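Local coordinates for protein esterase D (PDB 2W87) that binds glucuronic acid through this calcium-containing family 35 carbohydrate-binding module, one part of a secreted enzyme thought to degrade xylan in plant cell walls, at residues 40-45 against 107-112; 65-70 against 119-124; 79-84 against 97-102. All blocks are in the same frame, centred on the assembly; numbering follows the deposited sequence.

The three contacts belong to one carbohydrate-binding module, a beta-sandwich, and their centres lie about 12 to 15 Å apart. Along the chain the segments run 40-45, 65-70, 79-84, 97-102, 107-112 and 119-124, so contacts 1 and 2 interlock while contact 3 falls within the span of both. Contact 1 pairs two neighbouring strands inside one sheet. Contacts 2 and 3 each reach from that sheet to the other, which holds strands 122-129 and 95-103. Packing joins them: L120 and I123 of contact 2 touch residues of contact 1, and L112 of contact 1 meets V83 of contact 3. Contact 2 alone includes groups that hold the sugar and a calcium ion.

Contact 1. Residues 40-45 against 107-112; sequences AVVWAI and NNIVQL
W43, V110 and L112 meet on one face of an antiparallel strand pair, with V42, I109 and Q111 on the other. The W43 indole presents its six-membered ring: CE3 reaches V110 CG1 at 4.1 Å, while CZ3 has L112 CB at the ring edge, 3.9 Å away and near the ring plane. W43 and L112 lie side by side and point the same way. V41 CG1, from the same strand, covers one indole face near its rim. On this side the I45 and V110 side chains cross, with I45 CD1 3.7 Å from V110 CG2.

On the second face V42 stands with CG1 anti to the backbone N (chi1 -175°), which turns this methyl onto I109 CG2; at 3.5 Å the pair is tighter than ordinary van der Waals contact. V42 CG2 instead meets Q111 CG at 3.9 Å; Q111 CG and NE2 lie against A40 CB, with NE2 hydrogen-bonded to S113 OG.

Six backbone hydrogen bonds fix the register, two each for V41-L112, W43-V110 and I45-N108. The N108 amide adds a weak bond from ND2 to I45 O at 3.4 Å, while its OD1 accepts from V104 N.

The pair lies in one antiparallel sheet of the beta-sandwich, its W43 face turned to the opposing sheet and touching I123 and L126 of strand 122-129. Strand 11-14 flanks strand 40-47, and 69-73 flanks 106-114.

Contact 2. Residues 65-70 against 119-124; sequences ANRNGS and GLPNID. With CA (calcium ion), chain D; GCU (alpha-D-glucopyranuronic acid), chain E.
With CG anti to its own carbonyl carbon (chi1 -68°) and the chain extended from there to NE, R67 runs past G119 O and sets its guanidinium beside L120 O. R67 NH1 donates to L120 O at 3.1 Å; the oxygen lies in the guanidinium plane, yet the donor stands above the carbonyl plane by 45°. R67 NH1 also donates to GCU O6A and R67 NH2 to GCU O6B, each at 2.8 Å and nearly straight (N-H...O at least 169°). This two-pronged grip on the uronate carboxylate leaves little freedom for the guanidinium to rotate, and E118 adds a salt bridge to NH2. The loops of the two segments thus meet at the end of the carbohydrate-binding beta-sandwich, one leading into strand 69-73 and the other into strand 122-129 of the opposing sheet, where N122 and H22 also contact the sugar. At the root of the side chain, P121 CD packs on R67 CB at 3.8 Å, and R67 O is buried without a polar partner. Water 1 bridges the backbones, donating to N68 O at 3.0 Å and to G119 O at 2.8 Å. Farther along, D124 chelates a calcium ion through both O and OD1, while its OD2 forms a salt bridge with R58.

Contact 3. Residues 79-84 against 97-102; sequences GNYTVS and ATIDVD
Strands 80-83 and 97-102 run antiparallel at 163°, but their axes come no closer than 8.1 Å, too far for backbone pairing, so side chains bridge the gap. Y81 does most of this. The Y81 ring lies over V101, whose CG1 sits 3.8 Å from the centroid and only 5° off the normal, a CH-pi contact on the face. V101 puts that methyl anti to its carbonyl carbon (chi1 -56°), which sends it under the ring's centre.

The hydroxyl of Y81 reaches the next residue, where D102 N donates to Y81 OH at 3.0 Å. Water 2, near the ring plane, accepts from Y81 OH at 2.9 Å and passes a bond on to D102 O. Water 3, also at the ring edge, donates to Y81 OH and to D102 OD2. Three polar partners thus hold the phenol oxygen and restrain the swing of the ring.

At the other end of the Y81 side chain, the delta methyl of I99, CD1, lies against Y81 CB at 3.6 Å and also meets T82 O. Farther on, V83 CG1 touches A97 CB at 4.0 Å.

Strand 80-83 is paired with 69-73 in one sheet, and 95-103 is the outermost strand of the other, next to 51-60. The contact is edge-to-edge packing between the two sheets of a beta-sandwich, the fold of family 35 binding modules.

Contact 1. Residues 40-45 against 107-112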
ATOM      1  N   ALA A  40      -2.472   7.180   6.078  1.00 11.14           N
ATOM      2  CA  ALA A  40      -1.728   6.000   5.672  1.00 10.95           C
ATOM      3  C   ALA A  40      -2.533   4.713   5.532  1.00 10.38           C
ATOM      4  O   ALA A  40      -3.665   4.566   6.072  1.00  9.66           O
ATOM      5  CB  ALA A  40      -0.536   5.784   6.598  1.00 11.23           C
ATOM      6  N   VAL A  41      -1.932   3.793   4.769  1.00  9.24           N
ATOM      7  CA  VAL A  41      -2.319   2.389   4.762  1.00 10.00           C
ATOM      8  C   VAL A  41      -1.094   1.655   5.225  1.00  9.62           C
ATOM      9  O   VAL A  41       0.032   1.981   4.792  1.00  9.74           O
ATOM     10  CB  VAL A  41      -2.786   1.881   3.369  1.00 10.06           C
ATOM     11  CG1 VAL A  41      -3.263   0.412   3.467  1.00 10.29           C
ATOM     12  CG2 VAL A  41      -3.894   2.777   2.845  1.00 10.16           C
ATOM     13  N   VAL A  42      -1.285   0.671   6.104  1.00  9.07           N
ATOM     14  CA  VAL A  42      -0.158  -0.039   6.718  1.00  9.82           C
ATOM     15  C   VAL A  42      -0.321  -1.557   6.608  1.00 10.79           C
ATOM     16  O   VAL A  42      -1.401  -2.106   6.890  1.00 10.69           O
ATOM     17  CB  VAL A  42       0.052   0.352   8.211  1.00  9.70           C
ATOM     18  CG1 VAL A  42       1.307  -0.302   8.791  1.00 11.43           C
ATOM     19  CG2 VAL A  42       0.112   1.864   8.387  1.00  9.92           C
ATOM     20  N   TRP A  43       0.765  -2.204   6.174  1.00 10.77           N
ATOM     21  CA  TRP A  43       0.878  -3.653   6.079  1.00 10.96           C
ATOM     22  C   TRP A  43       2.078  -4.123   6.861  1.00 11.50           C
ATOM     23  O   TRP A  43       2.971  -3.346   7.195  1.00 11.16           O
ATOM     24  CB  TRP A  43       1.080  -4.110   4.631  1.00 11.08           C
ATOM     25  CG  TRP A  43       0.045  -3.649   3.657  1.00 11.03           C
ATOM     26  CD1 TRP A  43      -1.083  -4.280   3.335  1.00 10.37           C
ATOM     27  CD2 TRP A  43       0.086  -2.448   2.879  1.00 11.71           C
ATOM     28  NE1 TRP A  43      -1.791  -3.556   2.399  1.00 11.42           N
ATOM     29  CE2 TRP A  43      -1.081  -2.426   2.092  1.00 11.55           C
ATOM     30  CE3 TRP A  43       1.001  -1.400   2.763  1.00 11.88           C
ATOM     31  CZ2 TRP A  43      -1.354  -1.404   1.202  1.00 12.19           C
ATOM     32  CZ3 TRP A  43       0.727  -0.386   1.864  1.00 11.73           C
ATOM     33  CH2 TRP A  43      -0.439  -0.387   1.111  1.00 12.13           C
ATOM     34  N   ALA A  44       2.134  -5.429   7.085  1.00 11.86           N
ATOM     35  CA  ALA A  44       3.266  -6.038   7.778  1.00 11.99           C
ATOM     36  C   ALA A  44       3.679  -7.300   7.035  1.00 12.24           C
ATOM     37  O   ALA A  44       2.845  -8.167   6.767  1.00 12.57           O
ATOM     38  CB  ALA A  44       2.920  -6.385   9.197  1.00 12.24           C
ATOM     39  N   ILE A  45       4.970  -7.404   6.740  1.00 12.26           N
ATOM     40  CA  ILE A  45       5.516  -8.534   5.983  1.00 12.77           C
ATOM     41  C   ILE A  45       6.671  -9.137   6.760  1.00 12.84           C
ATOM     42  O   ILE A  45       7.555  -8.413   7.190  1.00 11.63           O
ATOM     43  CB  ILE A  45       6.077  -8.048   4.633  1.00 13.00           C
ATOM     44  CG1 ILE A  45       5.000  -7.301   3.818  1.00 14.95           C
ATOM     45  CG2 ILE A  45       6.605  -9.205   3.856  1.00 14.77           C
ATOM     46  CD1 ILE A  45       5.634  -6.263   2.861  1.00 16.72           C
ATOM     47  N   ASN A 107      10.511  -8.757  10.648  1.00 13.32           N
ATOM     48  CA  ASN A 107       9.277  -7.994  10.461  1.00 13.09           C
ATOM     49  C   ASN A 107       9.543  -6.700   9.746  1.00 12.87           C
ATOM     50  O   ASN A 107      10.498  -5.996  10.077  1.00 13.21           O
ATOM     51  CB  ASN A 107       8.634  -7.671  11.802  1.00 12.99           C
ATOM     52  CG  ASN A 107       7.143  -7.509  11.700  1.00 12.35           C
ATOM     53  OD1 ASN A 107       6.463  -8.377  11.143  1.00 12.67           O
ATOM     54  ND2 ASN A 107       6.610  -6.396  12.241  1.00 13.92           N
ATOM     55  N   ASN A 108       8.682  -6.402   8.775  1.00 12.19           N
ATOM     56  CA  ASN A 108       8.737  -5.165   8.009  1.00 11.34           C
ATOM     57  C   ASN A 108       7.345  -4.561   8.009  1.00 11.42           C
ATOM     58  O   ASN A 108       6.442  -5.098   7.340  1.00 10.36           O
ATOM     59  CB  ASN A 108       9.115  -5.478   6.564  1.00 11.34           C
ATOM     60  CG  ASN A 108      10.519  -6.003   6.427  1.00 12.48           C
ATOM     61  OD1 ASN A 108      11.441  -5.242   6.103  1.00 13.37           O
ATOM     62  ND2 ASN A 108      10.690  -7.325   6.620  1.00 11.77           N
ATOM     63  N   ILE A 109       7.154  -3.488   8.789  1.00 10.81           N
ATOM     64  CA  ILE A 109       5.913  -2.741   8.789  1.00 11.69           C
ATOM     65  C   ILE A 109       6.047  -1.688   7.692  1.00 12.01           C
ATOM     66  O   ILE A 109       6.917  -0.826   7.734  1.00 12.72           O
ATOM     67  CB  ILE A 109       5.595  -2.130  10.184  1.00 10.81           C
ATOM     68  CG1 ILE A 109       5.427  -3.259  11.214  1.00 11.04           C
ATOM     69  CG2 ILE A 109       4.344  -1.304  10.134  1.00 11.70           C
ATOM     70  CD1 ILE A 109       5.319  -2.777  12.652  1.00 12.96           C
ATOM     71  N   VAL A 110       5.218  -1.830   6.678  1.00 12.24           N
ATOM     72  CA  VAL A 110       5.245  -0.981   5.507  1.00 12.50           C
ATOM     73  C   VAL A 110       4.100   0.042   5.594  1.00 12.25           C
ATOM     74  O   VAL A 110       2.934  -0.334   5.613  1.00 11.42           O
ATOM     75  CB  VAL A 110       5.105  -1.838   4.252  1.00 12.52           C
ATOM     76  CG1 VAL A 110       5.018  -0.942   3.008  1.00 13.81           C
ATOM     77  CG2 VAL A 110       6.260  -2.838   4.159  1.00 13.75           C
ATOM     78  N   GLN A 111       4.439   1.317   5.700  1.00 12.18           N
ATOM     79  CA  GLN A 111       3.453   2.383   5.793  1.00 13.55           C
ATOM     80  C   GLN A 111       3.509   3.246   4.543  1.00 12.70           C
ATOM     81  O   GLN A 111       4.538   3.868   4.255  1.00 13.03           O
ATOM     82  CB  GLN A 111       3.675   3.232   7.053  1.00 13.86           C
ATOM     83  CG  GLN A 111       2.749   4.420   7.171  1.00 16.60           C
ATOM     84  CD  GLN A 111       2.690   5.048   8.578  1.00 17.31           C
ATOM     85  OE1 GLN A 111       3.011   4.413   9.576  1.00 21.57           O
ATOM     86  NE2 GLN A 111       2.275   6.315   8.643  1.00 21.34           N
ATOM     87  N   LEU A 112       2.398   3.274   3.812  1.00 11.98           N
ATOM     88  CA  LEU A 112       2.241   4.143   2.666  1.00 11.54           C
ATOM     89  C   LEU A 112       1.378   5.334   3.112  1.00 11.94           C
ATOM     90  O   LEU A 112       0.228   5.156   3.488  1.00 10.87           O
ATOM     91  CB  LEU A 112       1.598   3.381   1.525  1.00 11.72           C
ATOM     92  CG  LEU A 112       1.239   4.185   0.278  1.00 12.42           C
ATOM     93  CD1 LEU A 112       2.509   4.579  -0.433  1.00 11.25           C
ATOM     94  CD2 LEU A 112       0.278   3.400  -0.647  1.00 12.76           C
TER

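Contact 2. Residues 65-70 against 119-124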
ATOM      1  N   ALA A  65      -5.545  15.049  -9.683  1.00 19.03           N
ATOM      2  CA  ALA A  65      -4.121  15.244  -9.476  1.00 17.43           C
ATOM      3  C   ALA A  65      -3.482  13.943  -8.975  1.00 16.02           C
ATOM      4  O   ALA A  65      -4.170  13.068  -8.440  1.00 14.12           O
ATOM      5  CB  ALA A  65      -3.891  16.374  -8.466  1.00 18.90           C
ATOM      6  N   ASN A  66      -2.175  13.810  -9.166  1.00 14.68           N
ATOM      7  CA  ASN A  66      -1.416  12.753  -8.487  1.00 13.82           C
ATOM      8  C   ASN A  66      -1.679  12.846  -6.999  1.00 13.41           C
ATOM      9  O   ASN A  66      -1.851  13.942  -6.458  1.00 12.10           O
ATOM     10  CB  ASN A  66       0.084  12.933  -8.692  1.00 13.89           C
ATOM     11  CG  ASN A  66       0.585  12.341  -9.990  1.00 14.42           C
ATOM     12  OD1 ASN A  66       0.019  12.569 -11.060  1.00 14.74           O
ATOM     13  ND2 ASN A  66       1.687  11.601  -9.899  1.00 12.77           N
ATOM     14  N   ARG A  67      -1.695  11.681  -6.354  1.00 12.55           N
ATOM     15  CA  ARG A  67      -1.774  11.587  -4.913  1.00 12.20           C
ATOM     16  C   ARG A  67      -0.597  10.700  -4.466  1.00 11.45           C
ATOM     17  O   ARG A  67      -0.788   9.593  -3.927  1.00 11.82           O
ATOM     18  CB  ARG A  67      -3.097  10.986  -4.534  1.00 12.09           C
ATOM     19  CG  ARG A  67      -4.256  11.862  -4.827  1.00 12.71           C
ATOM     20  CD  ARG A  67      -5.496  11.256  -4.250  1.00 12.27           C
ATOM     21  NE  ARG A  67      -6.680  12.045  -4.562  1.00 11.05           N
ATOM     22  CZ  ARG A  67      -7.857  11.863  -3.975  1.00 12.44           C
ATOM     23  NH1 ARG A  67      -8.010  10.933  -3.044  1.00 12.01           N
ATOM     24  NH2 ARG A  67      -8.890  12.633  -4.305  1.00 14.44           N
ATOM     25  N   ASN A  68       0.617  11.182  -4.713  1.00 11.50           N
ATOM     26  CA  ASN A  68       1.818  10.396  -4.437  1.00 11.55           C
ATOM     27  C   ASN A  68       1.880  10.033  -2.966  1.00 11.43           C
ATOM     28  O   ASN A  68       1.296  10.717  -2.112  1.00 12.21           O
ATOM     29  CB  ASN A  68       3.077  11.152  -4.828  1.00 11.37           C
ATOM     30  CG  ASN A  68       3.231  11.297  -6.308  1.00 12.17           C
ATOM     31  OD1 ASN A  68       2.395  10.838  -7.096  1.00 12.27           O
ATOM     32  ND2 ASN A  68       4.318  11.933  -6.717  1.00 12.83           N
ATOM     33  N   GLY A  69       2.568   8.934  -2.704  1.00 12.00           N
ATOM     34  CA  GLY A  69       2.768   8.443  -1.360  1.00 12.15           C
ATOM     35  C   GLY A  69       4.239   8.331  -0.977  1.00 12.41           C
ATOM     36  O   GLY A  69       5.140   8.223  -1.822  1.00 13.04           O
ATOM     37  N   SER A  70       4.460   8.415   0.315  1.00 12.09           N
ATOM     38  CA  SER A  70       5.736   8.092   0.909  0.60 12.95           C
ATOM     39  C   SER A  70       5.594   6.668   1.428  1.00 12.91           C
ATOM     40  O   SER A  70       4.603   6.343   2.041  1.00 13.17           O
ATOM     41  CB  SER A  70       6.034   9.050   2.058  0.60 13.15           C
ATOM     42  OG  SER A  70       7.053   8.537   2.872  0.60 16.00           O
ATOM     43  N   GLY A 119      -4.959  13.090   0.496  1.00 12.88           N
ATOM     44  CA  GLY A 119      -4.814  11.733   0.988  1.00 12.25           C
ATOM     45  C   GLY A 119      -4.286  10.855  -0.134  1.00 11.44           C
ATOM     46  O   GLY A 119      -3.752  11.343  -1.139  1.00 11.06           O
ATOM     47  N   LEU A 120      -4.417   9.546   0.035  1.00 11.07           N
ATOM     48  CA  LEU A 120      -4.008   8.605  -0.992  1.00 11.00           C
ATOM     49  C   LEU A 120      -5.104   8.336  -2.010  1.00 10.99           C
ATOM     50  O   LEU A 120      -6.255   8.688  -1.807  1.00 11.70           O
ATOM     51  CB  LEU A 120      -3.603   7.272  -0.342  1.00 10.91           C
ATOM     52  CG  LEU A 120      -2.305   7.269   0.458  1.00  9.43           C
ATOM     53  CD1 LEU A 120      -2.140   5.874   1.150  1.00 10.11           C
ATOM     54  CD2 LEU A 120      -1.112   7.569  -0.432  1.00 10.13           C
ATOM     55  N   PRO A 121      -4.742   7.674  -3.119  1.00 10.90           N
ATOM     56  CA  PRO A 121      -5.805   7.075  -3.897  1.00 11.49           C
ATOM     57  C   PRO A 121      -6.451   5.962  -3.066  1.00 10.64           C
ATOM     58  O   PRO A 121      -5.981   5.666  -1.952  1.00 10.56           O
ATOM     59  CB  PRO A 121      -5.069   6.461  -5.084  1.00 11.28           C
ATOM     60  CG  PRO A 121      -3.705   6.932  -5.035  1.00 12.42           C
ATOM     61  CD  PRO A 121      -3.412   7.330  -3.631  1.00 11.86           C
ATOM     62  N   ASN A 122      -7.517   5.363  -3.581  1.00 10.30           N
ATOM     63  CA  ASN A 122      -8.059   4.160  -2.960  1.00  9.80           C
ATOM     64  C   ASN A 122      -7.115   3.003  -3.263  1.00  9.88           C
ATOM     65  O   ASN A 122      -6.696   2.836  -4.411  1.00  9.94           O
ATOM     66  CB  ASN A 122      -9.458   3.885  -3.506  1.00 10.16           C
ATOM     67  CG  ASN A 122     -10.501   4.883  -3.004  1.00 10.31           C
ATOM     68  OD1 ASN A 122     -10.324   5.530  -1.958  1.00 10.09           O
ATOM     69  ND2 ASN A 122     -11.612   4.975  -3.719  1.00 10.46           N
ATOM     70  N   ILE A 123      -6.771   2.209  -2.251  1.00  9.94           N
ATOM     71  CA  ILE A 123      -5.749   1.159  -2.391  1.00  9.65           C
ATOM     72  C   ILE A 123      -6.394  -0.209  -2.301  1.00  9.85           C
ATOM     73  O   ILE A 123      -6.933  -0.596  -1.267  1.00  8.84           O
ATOM     74  CB  ILE A 123      -4.655   1.266  -1.295  1.00 10.19           C
ATOM     75  CG1 ILE A 123      -4.065   2.690  -1.256  1.00 10.36           C
ATOM     76  CG2 ILE A 123      -3.632   0.136  -1.434  1.00 10.22           C
ATOM     77  CD1 ILE A 123      -3.374   3.146  -2.519  1.00  9.49           C
ATOM     78  N   ASP A 124      -6.314  -0.961  -3.383  1.00  9.75           N
ATOM     79  CA  ASP A 124      -6.972  -2.272  -3.425  1.00  9.57           C
ATOM     80  C   ASP A 124      -6.189  -3.352  -2.722  1.00 10.05           C
ATOM     81  O   ASP A 124      -6.752  -4.160  -1.975  1.00  9.23           O
ATOM     82  CB  ASP A 124      -7.183  -2.694  -4.874  1.00 10.00           C
ATOM     83  CG  ASP A 124      -7.837  -4.044  -5.009  1.00  9.84           C
ATOM     84  OD1 ASP A 124      -8.652  -4.420  -4.144  1.00 10.42           O
ATOM     85  OD2 ASP A 124      -7.580  -4.716  -6.028  1.00 12.54           O
TER
HETATM   86 CA    CA D1149      -8.787  -5.349  -1.929  1.00 10.97          CA
HETATM   87  C1  GCU E1150     -14.879  10.143  -3.233  1.00 15.59           C
HETATM   88  C2  GCU E1150     -14.741   8.659  -3.573  1.00 14.65           C
HETATM   89  C3  GCU E1150     -13.882   7.981  -2.510  1.00 13.66           C
HETATM   90  C4  GCU E1150     -12.512   8.627  -2.529  1.00 13.16           C
HETATM   91  C5  GCU E1150     -12.684  10.133  -2.276  1.00 14.00           C
HETATM   92  C6  GCU E1150     -11.363  10.886  -2.333  1.00 13.94           C
HETATM   93  O1  GCU E1150     -15.486  10.210  -1.943  1.00 18.63           O
HETATM   94  O2  GCU E1150     -16.024   8.056  -3.586  1.00 16.32           O
HETATM   95  O3  GCU E1150     -13.764   6.579  -2.758  1.00 12.84           O
HETATM   96  O4  GCU E1150     -11.645   8.085  -1.500  1.00 14.93           O
HETATM   97  O5  GCU E1150     -13.536  10.702  -3.270  1.00 14.90           O
HETATM   98  O6A GCU E1150     -10.431  10.407  -1.671  1.00 13.26           O
HETATM   99  O6B GCU E1150     -11.278  11.934  -3.018  1.00 14.19           O
HETATM  100  O   HOH W   1      -1.187  12.264  -1.532  1.00 15.26           O

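Contact 3. Residues 79-84 against 97-102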
ATOM      1  N   GLY A  79      14.013   2.240   5.727  1.00 20.99           N
ATOM      2  CA  GLY A  79      13.869   2.658   4.321  1.00 19.87           C
ATOM      3  C   GLY A  79      12.758   3.654   4.083  1.00 18.33           C
ATOM      4  O   GLY A  79      11.683   3.541   4.681  1.00 17.66           O
ATOM      5  N   ASN A  80      13.034   4.631   3.212  1.00 16.54           N
ATOM      6  CA  ASN A  80      12.105   5.682   2.842  1.00 15.73           C
ATOM      7  C   ASN A  80      12.026   5.828   1.320  1.00 13.62           C
ATOM      8  O   ASN A  80      13.005   6.099   0.688  1.00 12.80           O
ATOM      9  CB  ASN A  80      12.511   7.003   3.468  1.00 16.19           C
ATOM     10  CG  ASN A  80      12.564   6.935   4.989  1.00 20.50           C
ATOM     11  OD1 ASN A  80      11.624   7.327   5.660  1.00 23.76           O
ATOM     12  ND2 ASN A  80      13.671   6.424   5.534  1.00 25.40           N
ATOM     13  N   TYR A  81      10.848   5.587   0.749  1.00 12.67           N
ATOM     14  CA  TYR A  81      10.683   5.490  -0.687  1.00 12.91           C
ATOM     15  C   TYR A  81       9.558   6.385  -1.127  1.00 12.46           C
ATOM     16  O   TYR A  81       8.713   6.792  -0.311  1.00 13.26           O
ATOM     17  CB  TYR A  81      10.322   4.058  -1.076  1.00 13.30           C
ATOM     18  CG  TYR A  81      11.383   3.025  -0.765  1.00 13.05           C
ATOM     19  CD1 TYR A  81      12.299   2.653  -1.730  1.00 13.29           C
ATOM     20  CD2 TYR A  81      11.436   2.397   0.473  1.00 13.45           C
ATOM     21  CE1 TYR A  81      13.262   1.705  -1.465  1.00 13.44           C
ATOM     22  CE2 TYR A  81      12.406   1.475   0.749  1.00 14.88           C
ATOM     23  CZ  TYR A  81      13.303   1.123  -0.234  1.00 14.99           C
ATOM     24  OH  TYR A  81      14.274   0.185   0.037  1.00 16.81           O
ATOM     25  N   THR A  82       9.515   6.664  -2.425  1.00 11.49           N
ATOM     26  CA  THR A  82       8.466   7.495  -2.991  1.00 12.79           C
ATOM     27  C   THR A  82       7.659   6.641  -3.958  1.00 13.32           C
ATOM     28  O   THR A  82       8.253   5.880  -4.708  1.00 15.45           O
ATOM     29  CB  THR A  82       9.069   8.714  -3.711  1.00 12.25           C
ATOM     30  OG1 THR A  82       9.956   8.271  -4.751  1.00 11.60           O
ATOM     31  CG2 THR A  82       9.842   9.585  -2.714  1.00 13.27           C
ATOM     32  N   VAL A  83       6.320   6.746  -3.933  1.00 13.42           N
ATOM     33  CA  VAL A  83       5.458   5.983  -4.831  1.00 14.14           C
ATOM     34  C   VAL A  83       4.610   6.972  -5.610  1.00 13.40           C
ATOM     35  O   VAL A  83       3.899   7.765  -5.024  1.00 13.31           O
ATOM     36  CB  VAL A  83       4.533   5.005  -4.062  1.00 14.16           C
ATOM     37  CG1 VAL A  83       3.679   4.200  -5.007  1.00 15.40           C
ATOM     38  CG2 VAL A  83       5.357   4.056  -3.189  1.00 14.81           C
ATOM     39  N   SER A  84       4.732   6.939  -6.928  1.00 13.46           N
ATOM     40  CA  SER A  84       3.979   7.848  -7.796  1.00 13.65           C
ATOM     41  C   SER A  84       2.620   7.251  -8.067  1.00 13.34           C
ATOM     42  O   SER A  84       2.535   6.104  -8.517  1.00 12.73           O
ATOM     43  CB  SER A  84       4.705   8.027  -9.120  1.00 15.02           C
ATOM     44  OG  SER A  84       5.993   8.569  -8.914  1.00 17.63           O
ATOM     45  N   ALA A  97       1.088   0.572  -9.302  1.00 14.21           N
ATOM     46  CA  ALA A  97       2.373   1.236  -9.195  1.00 14.09           C
ATOM     47  C   ALA A  97       3.322   0.190  -8.636  1.00 15.19           C
ATOM     48  O   ALA A  97       2.942  -0.611  -7.796  1.00 14.05           O
ATOM     49  CB  ALA A  97       2.303   2.452  -8.281  1.00 13.79           C
ATOM     50  N   THR A  98       4.563   0.189  -9.099  1.00 16.22           N
ATOM     51  CA  THR A  98       5.512  -0.801  -8.603  1.00 18.03           C
ATOM     52  C   THR A  98       6.773  -0.116  -8.142  1.00 18.82           C
ATOM     53  O   THR A  98       7.255   0.810  -8.796  1.00 18.61           O
ATOM     54  CB  THR A  98       5.851  -1.876  -9.658  1.00 19.37           C
ATOM     55  OG1 THR A  98       6.681  -2.886  -9.060  1.00 23.17           O
ATOM     56  CG2 THR A  98       6.570  -1.247 -10.849  1.00 20.62           C
ATOM     57  N   ILE A  99       7.293  -0.589  -7.013  1.00 18.31           N
ATOM     58  CA  ILE A  99       8.540  -0.099  -6.465  1.00 18.74           C
ATOM     59  C   ILE A  99       9.346  -1.286  -5.923  1.00 17.85           C
ATOM     60  O   ILE A  99       8.772  -2.226  -5.352  1.00 16.40           O
ATOM     61  CB  ILE A  99       8.282   0.953  -5.374  1.00 19.78           C
ATOM     62  CG1 ILE A  99       9.593   1.557  -4.876  1.00 22.15           C
ATOM     63  CG2 ILE A  99       7.480   0.378  -4.226  1.00 20.76           C
ATOM     64  CD1 ILE A  99       9.450   2.951  -4.419  1.00 24.32           C
ATOM     65  N   ASP A 100      10.650  -1.272  -6.167  1.00 17.05           N
ATOM     66  CA  ASP A 100      11.525  -2.244  -5.541  1.00 17.29           C
ATOM     67  C   ASP A 100      12.005  -1.692  -4.199  1.00 16.92           C
ATOM     68  O   ASP A 100      12.346  -0.525  -4.071  1.00 17.16           O
ATOM     69  CB  ASP A 100      12.705  -2.591  -6.436  1.00 17.82           C
ATOM     70  CG  ASP A 100      12.336  -3.577  -7.551  1.00 19.61           C
ATOM     71  OD1 ASP A 100      11.175  -4.002  -7.663  1.00 20.86           O
ATOM     72  OD2 ASP A 100      13.239  -3.954  -8.313  1.00 24.95           O
ATOM     73  N   VAL A 101      12.022  -2.547  -3.184  1.00 16.28           N
ATOM     74  CA  VAL A 101      12.388  -2.111  -1.852  1.00 15.76           C
ATOM     75  C   VAL A 101      13.228  -3.196  -1.229  1.00 17.11           C
ATOM     76  O   VAL A 101      13.116  -4.353  -1.608  1.00 16.55           O
ATOM     77  CB  VAL A 101      11.179  -1.893  -0.924  1.00 15.86           C
ATOM     78  CG1 VAL A 101      10.200  -0.902  -1.527  1.00 15.24           C
ATOM     79  CG2 VAL A 101      10.480  -3.219  -0.599  1.00 14.60           C
ATOM     80  N   ASP A 102      14.052  -2.806  -0.264  1.00 17.93           N
ATOM     81  CA  ASP A 102      14.877  -3.766   0.449  1.00 19.23           C
ATOM     82  C   ASP A 102      14.215  -4.034   1.778  1.00 18.98           C
ATOM     83  O   ASP A 102      14.150  -3.151   2.640  1.00 19.63           O
ATOM     84  CB  ASP A 102      16.289  -3.228   0.627  1.00 20.61           C
ATOM     85  CG  ASP A 102      17.171  -3.546  -0.570  1.00 24.69           C
ATOM     86  OD1 ASP A 102      17.515  -4.740  -0.749  1.00 30.81           O
ATOM     87  OD2 ASP A 102      17.510  -2.620  -1.338  1.00 30.38           O
TER
HETATM   88  O   HOH W   2      14.635  -0.585   2.762  1.00 27.66           O
HETATM   89  O   HOH W   3      16.353   0.119  -1.786  1.00 40.91           O